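Local coordinates for protein sensor histidine kinase CitA (Klebsiella pneumoniae, PDB 1P0Z) that senses citrate through its periplasmic domain and, as a membrane-bound histidine kinase, probably activates its partner regulator CitB by phosphorylation, at residues 24-29 with 106-111. Residues are numbered along the deposited sequence; the frame is centred on the assembly and turned at random. Where two conformers were deposited one is given.
Sequences ELVEAV and SPIQDA. With NA (sodium ion), chain L.
Val26 sets both of its methyl groups against the flat peptide carbonyl of Gln109. They come from one side of the carbonyl plane and are tilted well away from it. CG2 lies 3.6 Å from Gln109 O, and CG1 lies 3.8 Å from the same oxygen. The CB of Gln109 points away from the helix, and the side-chain amide beyond it, the second flat group, is used at both ends. Its OE1 accepts a hydrogen bond of 3.0 Å from water 1, and its NE2 donates to Gly113 O.

Ile108 carries most of the apolar contact. Its CG2 meets Val26 CG2 at 3.8 Å, the two side chains running alongside but in opposing senses. Its other branch is extended (chi2 175°) and carries CD1 between Leu25 and Val29, which are one turn apart on the helix. There CD1 is 3.9 Å from both Leu25 CD2 and Val29 CG2, in the conformer described here. Leu25 lies nearly perpendicular to Ile108.

The domain has a PAS fold of the Cache type, with a five-stranded antiparallel sheet in strand order 2-1-5-4-3. Helix 23-30 packs on strand 101-109 with local axes 8.6 Å apart at an angle of 72°. Leu25, Val26 and Ile108 also touch strand 115-124, the next strand of the sheet. On another side of helix 23-30, Ala28 packs on helix 34-47.

Strand 101-109 also binds a sodium ion. Ser106 OG and Pro107 O each coordinate it at 2.4 Å. Three waters and Ser20 of helix 6-20 complete the six ligands. Water 1 sits roughly across the ion from Ser106 OG, and through it Gln109 joins the site as a second-shell residue. Ser106 OG is also hydrogen-bonded to Ser89 OG.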
# COMPACT_ATOMS: atom_id res chain seq x y z
N GLU A 24 5.73 14.57 -0.38
CA GLU A 24 5.07 14.78 -1.67
C GLU A 24 3.82 13.93 -1.85
O GLU A 24 2.84 14.37 -2.49
CB GLU A 24 6.05 14.49 -2.81
CG GLU A 24 7.15 15.55 -2.91
CD GLU A 24 7.96 15.43 -4.18
OE1 GLU A 24 8.86 14.57 -4.26
OE2 GLU A 24 7.69 16.20 -5.12
N LEU A 25 3.84 12.71 -1.29
CA LEU A 25 2.66 11.86 -1.42
C LEU A 25 1.57 12.38 -0.50
O LEU A 25 0.40 12.38 -0.87
CB LEU A 25 2.98 10.39 -1.04
CG LEU A 25 1.76 9.47 -1.17
CD1 LEU A 25 1.26 9.42 -2.61
CD2 LEU A 25 2.15 8.05 -0.71
N VAL A 26 1.94 12.82 0.70
CA VAL A 26 0.95 13.36 1.63
C VAL A 26 0.23 14.52 0.92
O VAL A 26 -0.99 14.60 0.94
CB VAL A 26 1.62 13.88 2.92
CG1 VAL A 26 0.61 14.70 3.75
CG2 VAL A 26 2.17 12.73 3.73
N GLU A 27 1.01 15.41 0.30
CA GLU A 27 0.42 16.54 -0.42
C GLU A 27 -0.46 16.14 -1.60
O GLU A 27 -1.58 16.66 -1.75
CB GLU A 27 1.50 17.51 -0.91
CG GLU A 27 0.90 18.73 -1.64
CD GLU A 27 1.94 19.74 -2.06
OE1 GLU A 27 2.62 20.30 -1.17
OE2 GLU A 27 2.08 19.99 -3.27
N ALA A 28 0.02 15.20 -2.41
CA ALA A 28 -0.73 14.76 -3.58
C ALA A 28 -2.05 14.11 -3.15
O ALA A 28 -3.07 14.26 -3.82
CB ALA A 28 0.11 13.80 -4.42
N VAL A 29 -2.04 13.40 -2.02
CA VAL A 29 -3.27 12.77 -1.54
C VAL A 29 -4.27 13.81 -1.02
O VAL A 29 -5.47 13.70 -1.25
CB VAL A 29 -2.95 11.71 -0.44
CG1 VAL A 29 -4.22 11.22 0.26
CG2 VAL A 29 -2.22 10.52 -1.08
N SER A 106 0.50 0.77 5.71
CA SER A 106 0.83 1.84 6.66
C SER A 106 -0.05 3.03 6.28
O SER A 106 -0.26 3.31 5.09
CB SER A 106 2.32 2.23 6.51
OG SER A 106 2.68 3.17 7.53
N PRO A 107 -0.53 3.80 7.29
CA PRO A 107 -1.39 4.94 6.96
C PRO A 107 -0.55 6.10 6.44
O PRO A 107 0.66 6.20 6.72
CB PRO A 107 -1.99 5.33 8.32
CG PRO A 107 -0.92 4.93 9.33
CD PRO A 107 -0.38 3.60 8.74
N ILE A 108 -1.15 6.94 5.61
CA ILE A 108 -0.52 8.18 5.15
C ILE A 108 -1.20 9.19 6.09
O ILE A 108 -2.43 9.21 6.18
CB ILE A 108 -0.91 8.54 3.71
CG1 ILE A 108 -0.61 7.37 2.76
CG2 ILE A 108 -0.16 9.80 3.29
CD1 ILE A 108 -1.11 7.62 1.32
N GLN A 109 -0.41 10.01 6.78
CA GLN A 109 -0.92 10.97 7.78
C GLN A 109 -0.53 12.41 7.51
O GLN A 109 0.54 12.65 6.99
CB GLN A 109 -0.40 10.58 9.16
CG GLN A 109 -1.04 9.30 9.69
CD GLN A 109 -0.27 8.71 10.83
OE1 GLN A 109 0.81 8.14 10.64
NE2 GLN A 109 -0.80 8.85 12.06
N ASP A 110 -1.41 13.35 7.86
CA ASP A 110 -1.00 14.75 7.71
C ASP A 110 -0.10 15.13 8.90
O ASP A 110 0.18 14.29 9.77
CB ASP A 110 -2.21 15.72 7.58
CG ASP A 110 -3.10 15.77 8.81
OD1 ASP A 110 -2.68 15.45 9.93
OD2 ASP A 110 -4.27 16.19 8.63
N ALA A 111 0.34 16.38 8.97
CA ALA A 111 1.25 16.77 10.05
C ALA A 111 0.68 16.63 11.47
O ALA A 111 1.43 16.45 12.41
CB ALA A 111 1.76 18.21 9.80
NA NA L . 2.79 5.59 7.61
O HOH W 1 2.74 7.95 8.37
O HOH W 2 2.65 5.18 10.08
O HOH W 3 5.14 5.76 7.87